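PDB 5HIW: cytochrome P450 CYP260B1 from Sorangium cellulosum, which belongs to the cytochrome P450 family of haem proteins and holds a protoporphyrin IX with its iron inside a largely helical fold. Local coordinates for residues K5-F10 with I20-A25; E28-F33 with V42-D47; E35-P40 with I298-L303; S55-T60 with V282-T287. All blocks are in the same frame, centred on the assembly; numbering follows the deposited sequence. Where two conformers were deposited one is given.

Interaction 1 of 4, residues K5-F10 with I20-A25; sequences KNLFSF and IHLAAA
His21 turns its CG away from its own backbone N (chi1 -179°), and Phe10 does the same (chi1 -175°). With these torsions the two side chains run antiparallel over one another and their rings lie face to face. Their centroids are 4.3 Å apart and the planes meet at 21°: Phe10 CD2 sits over the centre of the imidazole, while His21 CG lies nearer the rim of the phenyl ring. At the imidazole edge, close to its plane, Leu7 O faces His21 CE1 at 3.5 Å.

Leu7 fills the middle of the contact with both its branches. CD2 packs 3.6 Å from His21 CE1, and CD1 presses on Ala25 CB at 3.4 Å, tighter than usual for two carbons. Leu22 CD2 packs 4.1 Å from Leu7 CB and also meets Phe8 CE1. Further out, a water accepts from Lys5 NZ at 2.9 Å and donates to Ala25 O; Lys5 NZ is also hydrogen-bonded to His29.

The loop after strand 4-5 thus lies on helix 17-28 mainly through carbon and ring contacts. His21 ND1 is buried here without a hydrogen-bond partner in the model, so on the ND1 side the imidazole is probably held by stacking and packing.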
loop_
_atom_site.group_PDB
_atom_site.type_symbol
_atom_site.label_atom_id
_atom_site.label_comp_id
_atom_site.label_asym_id
_atom_site.label_seq_id
_atom_site.Cartn_x
_atom_site.Cartn_y
_atom_site.Cartn_z
ATOM N N LYS A 5 -4.805 6.882 25.180
ATOM C CA LYS A 5 -5.665 5.736 24.942
ATOM C C LYS A 5 -4.845 4.669 24.235
ATOM O O LYS A 5 -3.678 4.919 23.932
ATOM C CB LYS A 5 -6.837 6.139 24.024
ATOM C CG LYS A 5 -7.561 7.407 24.413
ATOM C CD LYS A 5 -8.655 7.681 23.379
ATOM C CE LYS A 5 -9.491 8.860 23.852
ATOM N NZ LYS A 5 -10.636 9.177 22.987
ATOM N N ASN A 6 -5.369 3.456 24.110
ATOM C CA ASN A 6 -4.633 2.388 23.390
ATOM C C ASN A 6 -5.654 1.846 22.377
ATOM O O ASN A 6 -6.489 1.026 22.718
ATOM C CB ASN A 6 -4.132 1.250 24.328
ATOM C CG ASN A 6 -3.194 0.250 23.586
ATOM O OD1 ASN A 6 -3.336 0.032 22.396
ATOM N ND2 ASN A 6 -2.219 -0.322 24.282
ATOM N N LEU A 7 -5.697 2.440 21.187
ATOM C CA LEU A 7 -6.710 2.056 20.195
ATOM C C LEU A 7 -6.186 1.091 19.114
ATOM O O LEU A 7 -6.944 0.361 18.503
ATOM C CB LEU A 7 -7.234 3.340 19.558
ATOM C CG LEU A 7 -7.831 4.411 20.465
ATOM C CD1 LEU A 7 -8.299 5.561 19.616
ATOM C CD2 LEU A 7 -9.022 3.858 21.264
ATOM N N PHE A 8 -4.882 1.052 18.913
ATOM C CA PHE A 8 -4.312 0.283 17.803
ATOM C C PHE A 8 -4.070 -1.198 18.096
ATOM O O PHE A 8 -3.760 -1.965 17.199
ATOM C CB PHE A 8 -3.085 1.002 17.249
ATOM C CG PHE A 8 -3.447 2.168 16.339
ATOM C CD1 PHE A 8 -3.988 3.345 16.839
ATOM C CD2 PHE A 8 -3.295 2.058 14.947
ATOM C CE1 PHE A 8 -4.322 4.387 16.017
ATOM C CE2 PHE A 8 -3.638 3.107 14.122
ATOM C CZ PHE A 8 -4.118 4.276 14.620
ATOM N N SER A 9 -4.177 -1.579 19.369
ATOM C CA SER A 9 -4.050 -3.002 19.759
ATOM C C SER A 9 -5.402 -3.725 19.591
ATOM O O SER A 9 -5.479 -4.930 19.646
ATOM C CB SER A 9 -3.473 -3.125 21.197
ATOM O OG SER A 9 -4.240 -2.326 22.088
ATOM N N PHE A 10 -6.450 -2.993 19.320
ATOM C CA PHE A 10 -7.775 -3.578 18.997
ATOM C C PHE A 10 -7.629 -4.702 17.955
ATOM O O PHE A 10 -6.949 -4.533 16.945
ATOM C CB PHE A 10 -8.669 -2.424 18.490
ATOM C CG PHE A 10 -10.114 -2.795 18.215
ATOM C CD1 PHE A 10 -10.484 -3.260 16.991
ATOM C CD2 PHE A 10 -11.087 -2.660 19.203
ATOM C CE1 PHE A 10 -11.810 -3.629 16.717
ATOM C CE2 PHE A 10 -12.404 -2.993 18.953
ATOM C CZ PHE A 10 -12.781 -3.469 17.705
ATOM N N ILE A 20 -14.910 1.592 12.881
ATOM C CA ILE A 20 -16.001 2.071 13.789
ATOM C C ILE A 20 -15.417 2.621 15.109
ATOM O O ILE A 20 -15.797 3.726 15.587
ATOM C CB ILE A 20 -16.994 0.952 14.069
ATOM C CG1 ILE A 20 -17.834 0.663 12.801
ATOM C CG2 ILE A 20 -17.940 1.385 15.250
ATOM C CD1 ILE A 20 -18.767 -0.550 12.832
ATOM N N HIS A 21 -14.527 1.835 15.671
ATOM C CA HIS A 21 -13.789 2.138 16.923
ATOM C C HIS A 21 -13.006 3.424 16.824
ATOM O O HIS A 21 -13.114 4.290 17.704
ATOM C CB HIS A 21 -12.877 0.937 17.190
ATOM C CG HIS A 21 -12.043 1.002 18.418
ATOM N ND1 HIS A 21 -10.652 0.936 18.373
ATOM C CD2 HIS A 21 -12.384 0.979 19.728
ATOM C CE1 HIS A 21 -10.191 0.942 19.607
ATOM N NE2 HIS A 21 -11.216 0.984 20.442
ATOM N N LEU A 22 -12.258 3.604 15.738
ATOM C CA LEU A 22 -11.575 4.856 15.548
ATOM C C LEU A 22 -12.463 6.050 15.355
ATOM O O LEU A 22 -12.155 7.136 15.869
ATOM C CB LEU A 22 -10.594 4.808 14.362
ATOM C CG LEU A 22 -9.442 3.822 14.553
ATOM C CD1 LEU A 22 -8.568 3.923 13.319
ATOM C CD2 LEU A 22 -8.592 4.075 15.799
ATOM N N ALA A 23 -13.516 5.912 14.560
ATOM C CA ALA A 23 -14.379 7.062 14.354
ATOM C C ALA A 23 -15.101 7.452 15.699
ATOM O O ALA A 23 -15.251 8.646 15.957
ATOM C CB ALA A 23 -15.406 6.763 13.286
ATOM N N ALA A 24 -15.507 6.448 16.494
ATOM C CA ALA A 24 -16.058 6.704 17.869
ATOM C C ALA A 24 -15.049 7.450 18.770
ATOM O O ALA A 24 -15.368 8.472 19.390
ATOM C CB ALA A 24 -16.525 5.417 18.519
ATOM N N ALA A 25 -13.806 7.034 18.740
ATOM C CA ALA A 25 -12.769 7.670 19.525
ATOM C C ALA A 25 -12.516 9.071 19.028
ATOM O O ALA A 25 -12.265 9.960 19.815
ATOM C CB ALA A 25 -11.466 6.854 19.514
HETATM O O HOH W 1 -9.214 9.785 20.532
#

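Interaction 2 of 4, residues E28-F33 with V42-D47; sequences EHSVYF and VLRGAD
Ser30 is the hub, with its hydroxyl and its carbonyl both bonded to the segment 42-47. Ser30 OG donates to Asp47 OD2 at 2.6 Å, using the anti lone pair of that oxygen, and accepts from Arg44 N at 3.2 Å. Its chi1 of -176° swings OG opposite the amide and over the start of helix 45-53, where Arg44 is the N-cap residue and Asp47 lies in the first turn. Next to it, Leu43 N donates to Ser30 O at 2.7 Å, and Val42 CA makes a CH contact with the same oxygen.

Around this polar centre the side chains pack on several sides. The aliphatic part of Arg44 runs extended beside Ser30, its CD 3.5 Å from Ser30 CB, and its NE goes on to Ala26 O. Leu43 CD1 meets Tyr32 CE1 at 3.7 Å, the two side chains crossing at a slant. Tyr32 OH is hydrogen-bonded to Asp34.

The backbone sets the register. Val31 and Val42 form an antiparallel non-hydrogen-bonded pair with CA atoms 4.6 Å apart, and their CG2 methyls meet at 4.2 Å on one face of the sheet. Val42 is bonded in turn to Tyr300 and Ser302 of the next strand.

The short bond from the buried Ser30 hydroxyl probably helps keep Asp47 ionised. As donor and acceptor at once, the hydroxyl ties the approach to strand 31-34 to the first turn of helix 45-53.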
loop_
_atom_site.group_PDB
_atom_site.type_symbol
_atom_site.label_atom_id
_atom_site.label_comp_id
_atom_site.label_asym_id
_atom_site.label_seq_id
_atom_site.Cartn_x
_atom_site.Cartn_y
_atom_site.Cartn_z
ATOM N N GLU A 28 -14.749 11.595 20.418
ATOM C CA GLU A 28 -14.275 12.097 21.723
ATOM C C GLU A 28 -13.074 13.045 21.678
ATOM O O GLU A 28 -13.110 14.051 22.346
ATOM C CB GLU A 28 -14.016 10.973 22.730
ATOM C CG GLU A 28 -15.163 9.977 22.842
ATOM C CD GLU A 28 -16.381 10.683 23.389
ATOM O OE1 GLU A 28 -16.262 11.206 24.536
ATOM O OE2 GLU A 28 -17.380 10.829 22.626
ATOM N N HIS A 29 -11.958 12.673 21.035
ATOM C CA HIS A 29 -10.797 13.565 20.843
ATOM C C HIS A 29 -10.178 13.251 19.453
ATOM O O HIS A 29 -9.872 12.116 19.185
ATOM C CB HIS A 29 -9.657 13.324 21.870
ATOM C CG HIS A 29 -10.090 13.354 23.311
ATOM N ND1 HIS A 29 -10.665 12.266 23.924
ATOM C CD2 HIS A 29 -10.057 14.340 24.240
ATOM C CE1 HIS A 29 -11.004 12.595 25.168
ATOM N NE2 HIS A 29 -10.626 13.844 25.385
ATOM N N SER A 30 -9.856 14.281 18.698
ATOM C CA SER A 30 -9.105 14.100 17.472
ATOM C C SER A 30 -7.653 13.682 17.679
ATOM O O SER A 30 -7.172 12.743 17.007
ATOM C CB SER A 30 -9.191 15.384 16.628
ATOM O OG SER A 30 -8.529 15.195 15.363
ATOM N N VAL A 31 -6.962 14.364 18.592
ATOM C CA VAL A 31 -5.534 14.174 18.876
ATOM C C VAL A 31 -5.357 13.584 20.287
ATOM O O VAL A 31 -5.938 14.087 21.261
ATOM C CB VAL A 31 -4.765 15.528 18.722
ATOM C CG1 VAL A 31 -3.281 15.336 18.882
ATOM C CG2 VAL A 31 -5.052 16.161 17.380
ATOM N N TYR A 32 -4.604 12.513 20.389
ATOM C CA TYR A 32 -4.485 11.718 21.621
ATOM C C TYR A 32 -3.199 10.992 21.518
ATOM O O TYR A 32 -2.636 10.877 20.409
ATOM C CB TYR A 32 -5.681 10.790 21.815
ATOM C CG TYR A 32 -5.536 9.511 21.070
ATOM C CD1 TYR A 32 -5.879 9.449 19.719
ATOM C CD2 TYR A 32 -5.017 8.402 21.652
ATOM C CE1 TYR A 32 -5.700 8.279 18.978
ATOM C CE2 TYR A 32 -4.835 7.242 20.939
ATOM C CZ TYR A 32 -5.206 7.195 19.571
ATOM O OH TYR A 32 -4.932 6.097 18.803
ATOM N N PHE A 33 -2.651 10.520 22.635
ATOM C CA PHE A 33 -1.377 9.850 22.609
ATOM C C PHE A 33 -1.778 8.420 22.723
ATOM O O PHE A 33 -2.444 7.998 23.693
ATOM C CB PHE A 33 -0.449 10.298 23.777
ATOM C CG PHE A 33 0.880 9.638 23.820
ATOM C CD1 PHE A 33 1.054 8.371 24.366
ATOM C CD2 PHE A 33 2.006 10.296 23.349
ATOM C CE1 PHE A 33 2.291 7.797 24.369
ATOM C CE2 PHE A 33 3.254 9.694 23.350
ATOM C CZ PHE A 33 3.405 8.432 23.870
ATOM N N VAL A 42 -3.332 11.787 15.187
ATOM C CA VAL A 42 -4.444 12.585 14.693
ATOM C C VAL A 42 -5.458 11.720 14.027
ATOM O O VAL A 42 -5.160 10.948 13.040
ATOM C CB VAL A 42 -3.962 13.622 13.682
ATOM C CG1 VAL A 42 -5.051 14.595 13.325
ATOM C CG2 VAL A 42 -2.771 14.370 14.288
ATOM N N LEU A 43 -6.648 11.817 14.534
ATOM C CA LEU A 43 -7.757 11.023 14.016
ATOM C C LEU A 43 -8.689 11.708 13.017
ATOM O O LEU A 43 -8.970 11.107 11.984
ATOM C CB LEU A 43 -8.599 10.426 15.124
ATOM C CG LEU A 43 -7.951 9.392 16.057
ATOM C CD1 LEU A 43 -8.911 9.005 17.199
ATOM C CD2 LEU A 43 -7.545 8.136 15.269
ATOM N N ARG A 44 -9.191 12.909 13.296
ATOM C CA ARG A 44 -10.274 13.466 12.448
ATOM C C ARG A 44 -9.739 13.773 11.057
ATOM O O ARG A 44 -8.629 14.326 10.886
ATOM C CB ARG A 44 -10.902 14.741 12.983
ATOM C CG ARG A 44 -11.710 14.413 14.248
ATOM C CD ARG A 44 -12.242 15.662 14.904
ATOM N NE ARG A 44 -12.786 15.285 16.206
ATOM C CZ ARG A 44 -13.327 16.133 17.087
ATOM N NH1 ARG A 44 -13.452 17.443 16.819
ATOM N NH2 ARG A 44 -13.729 15.637 18.249
ATOM N N GLY A 45 -10.557 13.403 10.101
ATOM C CA GLY A 45 -10.236 13.587 8.690
ATOM C C GLY A 45 -9.802 14.992 8.339
ATOM O O GLY A 45 -8.840 15.170 7.640
ATOM N N ALA A 46 -10.520 16.015 8.821
ATOM C CA ALA A 46 -10.159 17.398 8.540
ATOM C C ALA A 46 -8.838 17.802 9.119
ATOM O O ALA A 46 -8.124 18.574 8.502
ATOM C CB ALA A 46 -11.272 18.362 9.026
ATOM N N ASP A 47 -8.486 17.273 10.305
ATOM C CA ASP A 47 -7.193 17.535 10.880
ATOM C C ASP A 47 -6.084 16.790 10.144
ATOM O O ASP A 47 -5.000 17.351 9.919
ATOM C CB ASP A 47 -7.172 17.133 12.337
ATOM C CG ASP A 47 -8.163 17.973 13.206
ATOM O OD1 ASP A 47 -8.398 19.120 12.813
ATOM O OD2 ASP A 47 -8.630 17.502 14.267
#

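Interaction 3 of 4, residues E35-P40 with I298-L303; sequences EGLGVP and ILYLSL
Tyr300 meets Val39 and Leu37 where strand 298-302 runs parallel to strand 39-42 in the mixed sheet of this P450. Its CB lies 3.8 Å from Val39 CG2 and near Pro40 O. From there an anti chi1 of -177° lays the ring beneath Leu37. Leu37 CD1 comes down over the centre of one face, 3.8 Å from the centroid and 8° off the ring normal, a CH-pi contact between two side chains set nearly perpendicular. It touches ring carbons all round, Tyr300 CD1 being the nearest. Phe8 meets the same ring with its plane steeply inclined, at about 85°.

The main chain fixes the strands to each other: Tyr300 N donates to Pro40 O at 3.0 Å with an N-H...O angle of 168°. On the other side of the strand, Leu299 CD1 packs against Pro40 CB at 3.8 Å.

Before Pro40 the chain turns through a G1 beta bulge, in which Gly38 and Val39 both face Asp34. At the far end of the other segment, Leu303 touches the haem. Ile298 O has no hydrogen-bond partner in the model; Val39 CB lies 3.6 Å from it, and Pro40 CD closer still at 3.2 Å.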
loop_
_atom_site.group_PDB
_atom_site.type_symbol
_atom_site.label_atom_id
_atom_site.label_comp_id
_atom_site.label_asym_id
_atom_site.label_seq_id
_atom_site.Cartn_x
_atom_site.Cartn_y
_atom_site.Cartn_z
ATOM N N GLU A 35 -0.782 4.897 23.550
ATOM C CA GLU A 35 0.202 4.152 24.360
ATOM C C GLU A 35 0.715 2.894 23.710
ATOM O O GLU A 35 1.826 2.520 23.969
ATOM C CB GLU A 35 -0.402 3.852 25.767
ATOM C CG GLU A 35 -0.638 5.112 26.552
ATOM C CD GLU A 35 -1.168 4.910 27.972
ATOM O OE1 GLU A 35 -1.912 3.964 28.211
ATOM O OE2 GLU A 35 -0.906 5.818 28.787
ATOM N N GLY A 36 -0.073 2.265 22.836
ATOM C CA GLY A 36 0.399 1.065 22.071
ATOM C C GLY A 36 1.421 1.512 21.007
ATOM O O GLY A 36 2.459 0.886 20.850
ATOM N N LEU A 37 1.144 2.574 20.274
ATOM C CA LEU A 37 2.089 3.105 19.238
ATOM C C LEU A 37 3.205 3.910 19.819
ATOM O O LEU A 37 4.261 3.985 19.236
ATOM C CB LEU A 37 1.365 3.997 18.178
ATOM C CG LEU A 37 0.196 3.387 17.384
ATOM C CD1 LEU A 37 -0.257 4.384 16.359
ATOM C CD2 LEU A 37 0.515 2.049 16.687
ATOM N N GLY A 38 2.993 4.570 20.958
ATOM C CA GLY A 38 4.042 5.394 21.563
ATOM C C GLY A 38 4.164 6.797 20.996
ATOM O O GLY A 38 5.198 7.445 21.185
ATOM N N VAL A 39 3.133 7.281 20.304
ATOM C CA VAL A 39 3.147 8.588 19.712
ATOM C C VAL A 39 1.802 9.235 19.722
ATOM O O VAL A 39 0.760 8.536 19.761
ATOM C CB VAL A 39 3.650 8.527 18.229
ATOM C CG1 VAL A 39 5.091 8.099 18.172
ATOM C CG2 VAL A 39 2.786 7.608 17.384
ATOM N N PRO A 40 1.766 10.587 19.582
ATOM C CA PRO A 40 0.511 11.264 19.360
ATOM C C PRO A 40 -0.097 10.806 17.997
ATOM O O PRO A 40 0.653 10.468 17.092
ATOM C CB PRO A 40 0.895 12.742 19.257
ATOM C CG PRO A 40 2.249 12.833 19.802
ATOM C CD PRO A 40 2.901 11.520 19.607
ATOM N N ILE A 298 7.069 13.384 16.873
ATOM C CA ILE A 298 6.697 12.435 15.808
ATOM C C ILE A 298 5.186 12.148 15.891
ATOM O O ILE A 298 4.698 11.667 16.936
ATOM C CB ILE A 298 7.491 11.147 15.937
ATOM C CG1 ILE A 298 9.010 11.462 15.861
ATOM C CG2 ILE A 298 7.053 10.163 14.865
ATOM C CD1 ILE A 298 9.934 10.247 15.957
ATOM N N LEU A 299 4.462 12.469 14.809
ATOM C CA LEU A 299 2.993 12.485 14.736
ATOM C C LEU A 299 2.481 11.418 13.769
ATOM O O LEU A 299 2.994 11.307 12.651
ATOM C CB LEU A 299 2.562 13.849 14.285
ATOM C CG LEU A 299 1.115 14.231 14.350
ATOM C CD1 LEU A 299 0.627 14.230 15.822
ATOM C CD2 LEU A 299 0.886 15.580 13.711
ATOM N N TYR A 300 1.525 10.592 14.224
ATOM C CA TYR A 300 0.922 9.587 13.418
ATOM C C TYR A 300 -0.467 10.045 12.960
ATOM O O TYR A 300 -1.354 10.417 13.779
ATOM C CB TYR A 300 0.871 8.265 14.207
ATOM C CG TYR A 300 0.331 7.018 13.511
ATOM C CD1 TYR A 300 -1.008 6.743 13.432
ATOM C CD2 TYR A 300 1.184 6.147 12.933
ATOM C CE1 TYR A 300 -1.464 5.588 12.800
ATOM C CE2 TYR A 300 0.750 4.999 12.317
ATOM C CZ TYR A 300 -0.542 4.698 12.291
ATOM O OH TYR A 300 -0.963 3.572 11.657
ATOM N N LEU A 301 -0.714 9.900 11.661
ATOM C CA LEU A 301 -2.008 10.306 11.052
ATOM C C LEU A 301 -2.820 9.091 10.677
ATOM O O LEU A 301 -2.338 8.224 9.939
ATOM C CB LEU A 301 -1.751 11.141 9.789
ATOM C CG LEU A 301 -0.774 12.311 9.895
ATOM C CD1 LEU A 301 -0.603 13.041 8.573
ATOM C CD2 LEU A 301 -1.352 13.287 10.903
ATOM N N SER A 302 -4.023 8.955 11.233
ATOM C CA SER A 302 -4.898 7.891 10.865
ATOM C C SER A 302 -5.446 8.110 9.448
ATOM O O SER A 302 -6.022 9.147 9.136
ATOM C CB SER A 302 -6.114 7.785 11.772
ATOM O OG SER A 302 -6.980 6.726 11.324
ATOM N N LEU A 303 -5.230 7.136 8.601
ATOM C CA LEU A 303 -5.778 7.155 7.247
ATOM C C LEU A 303 -7.071 6.369 7.182
ATOM O O LEU A 303 -7.613 6.193 6.115
ATOM C CB LEU A 303 -4.733 6.651 6.268
ATOM C CG LEU A 303 -3.423 7.418 6.223
ATOM C CD1 LEU A 303 -2.388 6.811 5.260
ATOM C CD2 LEU A 303 -3.526 8.876 5.887
#

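Interaction 4 of 4, residues S55-T60 with V282-T287; sequences SETFST and VEREAT
Phe58 and Val282 form an antiparallel non-hydrogen-bonded pair, CA atoms 4.9 Å apart, where the short strand 58-59 lines the edge of the mixed sheet of the P450 fold. The adjoining backbone bond runs from Glu283 N to Thr57 O at 2.8 Å and is almost straight, 174° at the hydrogen. Past Val282 the chain leaves strand 277-282 and enters strand 286-288, the start of a separate two-stranded sheet, so this corner joins the two sheets.

On the face carrying the bridge pair, the side chains of Phe58 and Val282 extend together. Val282 CG2 is at the phenyl edge, 4.1 Å from Phe58 CD1, and Ala286 CB approaches Phe58 CZ at 3.9 Å. Thr57 CG2 sits over the centre of one face of that ring and near Ala286 CB. The hydroxyl of Thr57 is hydrogen-bonded to Asp54.

Glu283 bends at chi2 (-71°), which brings its carboxylate beside Ser59. Arg61 reaches it too, forming a salt bridge from NE to Glu283 OE2, and Arg61 N donates to the Ser59 hydroxyl. Serine, glutamate and arginine thus make a small polar cluster at the sheet margin, probably keeping the carboxylate charged. In its centre Ser59 OG donates to Glu283 OE2 at 2.7 Å, on the anti lone pair of that oxygen.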
loop_
_atom_site.group_PDB
_atom_site.type_symbol
_atom_site.label_atom_id
_atom_site.label_comp_id
_atom_site.label_asym_id
_atom_site.label_seq_id
_atom_site.Cartn_x
_atom_site.Cartn_y
_atom_site.Cartn_z
ATOM N N SER A 55 3.117 20.906 4.454
ATOM C CA SER A 55 4.323 20.112 4.486
ATOM C C SER A 55 5.544 20.788 5.137
ATOM O O SER A 55 6.527 20.098 5.427
ATOM C CB SER A 55 4.696 19.652 3.066
ATOM O OG SER A 55 4.848 20.771 2.185
ATOM N N GLU A 56 5.522 22.125 5.268
ATOM C CA GLU A 56 6.665 22.860 5.803
ATOM C C GLU A 56 6.681 22.685 7.299
ATOM O O GLU A 56 7.731 22.501 7.852
ATOM C CB GLU A 56 6.611 24.379 5.456
ATOM C CG GLU A 56 6.835 24.692 3.976
ATOM C CD GLU A 56 8.121 24.120 3.359
ATOM O OE1 GLU A 56 9.246 24.530 3.750
ATOM O OE2 GLU A 56 7.998 23.269 2.437
ATOM N N THR A 57 5.518 22.717 7.933
ATOM C CA THR A 57 5.434 22.494 9.372
ATOM C C THR A 57 5.514 20.991 9.684
ATOM O O THR A 57 6.137 20.592 10.647
ATOM C CB THR A 57 4.109 23.015 9.911
ATOM O OG1 THR A 57 3.920 24.376 9.506
ATOM C CG2 THR A 57 4.065 22.873 11.433
ATOM N N PHE A 58 4.867 20.159 8.852
ATOM C CA PHE A 58 4.798 18.722 9.128
ATOM C C PHE A 58 5.581 17.992 8.030
ATOM O O PHE A 58 5.071 17.790 6.942
ATOM C CB PHE A 58 3.325 18.302 9.204
ATOM C CG PHE A 58 2.503 19.089 10.222
ATOM C CD1 PHE A 58 2.606 18.835 11.601
ATOM C CD2 PHE A 58 1.591 20.029 9.806
ATOM C CE1 PHE A 58 1.798 19.538 12.517
ATOM C CE2 PHE A 58 0.799 20.755 10.726
ATOM C CZ PHE A 58 0.909 20.487 12.083
ATOM N N SER A 59 6.861 17.752 8.259
ATOM C CA SER A 59 7.696 17.182 7.208
ATOM C C SER A 59 7.739 15.662 7.194
ATOM O O SER A 59 7.187 14.968 8.063
ATOM C CB SER A 59 9.124 17.703 7.350
ATOM O OG SER A 59 9.697 17.173 8.502
ATOM N N THR A 60 8.526 15.130 6.285
ATOM C CA THR A 60 8.788 13.704 6.216
ATOM C C THR A 60 10.176 13.343 6.779
ATOM O O THR A 60 10.783 12.342 6.415
ATOM C CB THR A 60 8.559 13.188 4.777
ATOM O OG1 THR A 60 9.246 14.001 3.823
ATOM C CG2 THR A 60 7.073 13.137 4.457
ATOM N N VAL A 282 7.265 17.220 13.394
ATOM C CA VAL A 282 6.744 18.576 13.643
ATOM C C VAL A 282 7.938 19.521 13.702
ATOM O O VAL A 282 8.720 19.447 14.638
ATOM C CB VAL A 282 5.945 18.626 14.929
ATOM C CG1 VAL A 282 5.394 19.976 15.147
ATOM C CG2 VAL A 282 4.806 17.642 14.860
ATOM N N GLU A 283 8.096 20.330 12.658
ATOM C CA GLU A 283 9.300 21.130 12.448
ATOM C C GLU A 283 9.270 22.393 13.331
ATOM O O GLU A 283 10.288 22.876 13.734
ATOM C CB GLU A 283 9.420 21.502 10.960
ATOM C CG GLU A 283 9.766 20.337 10.011
ATOM C CD GLU A 283 11.181 19.832 10.129
ATOM O OE1 GLU A 283 11.943 20.560 10.781
ATOM O OE2 GLU A 283 11.576 18.737 9.574
ATOM N N ARG A 284 8.093 22.894 13.602
ATOM C CA ARG A 284 7.897 24.045 14.494
ATOM C C ARG A 284 6.632 23.836 15.326
ATOM O O ARG A 284 5.656 23.260 14.862
ATOM C CB ARG A 284 7.820 25.364 13.702
ATOM C CG ARG A 284 6.410 25.841 13.338
ATOM C CD ARG A 284 6.476 26.995 12.359
ATOM N NE ARG A 284 5.249 27.117 11.598
ATOM C CZ ARG A 284 5.052 28.003 10.632
ATOM N NH1 ARG A 284 6.027 28.848 10.284
ATOM N NH2 ARG A 284 3.886 28.040 10.007
ATOM N N GLU A 285 6.641 24.276 16.585
ATOM C CA GLU A 285 5.462 24.054 17.440
ATOM C C GLU A 285 4.156 24.359 16.720
ATOM O O GLU A 285 4.008 25.383 16.037
ATOM C CB GLU A 285 5.515 24.874 18.744
ATOM C CG GLU A 285 4.238 24.824 19.590
ATOM C CD GLU A 285 4.142 25.959 20.601
ATOM O OE1 GLU A 285 4.969 25.943 21.540
ATOM O OE2 GLU A 285 3.237 26.844 20.461
ATOM N N ALA A 286 3.172 23.489 16.896
ATOM C CA ALA A 286 1.907 23.756 16.255
ATOM C C ALA A 286 0.837 23.199 17.122
ATOM O O ALA A 286 1.101 22.446 18.081
ATOM C CB ALA A 286 1.851 23.151 14.821
ATOM N N THR A 287 -0.377 23.591 16.797
ATOM C CA THR A 287 -1.559 23.099 17.476
ATOM C C THR A 287 -2.548 22.486 16.482
ATOM O O THR A 287 -2.816 23.034 15.432
ATOM C CB THR A 287 -2.250 24.237 18.272
ATOM O OG1 THR A 287 -3.360 23.705 19.006
ATOM C CG2 THR A 287 -2.719 25.381 17.335
#

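In the fold
Interactions 1, 2 and 3 sit close together, their centres 10 to 12 Å apart, and touch one another; interaction 4 lies farther along the same mixed sheet, its centre about 15 Å from that of interaction 3, which it touches where Leu299 packs on Phe58. In that sheet strand 4-5 is at one edge, followed by 31-34, 39-42, 298-302 and 277-282, with 58-59 at the other edge. Interaction 1 closes before the others open, interactions 2 and 3 alternate along the chain, and interaction 4 falls within the chain between the two segments of interaction 3. Interactions 3 and 4 therefore bring the N-terminal strands against strands more than 200 residues later.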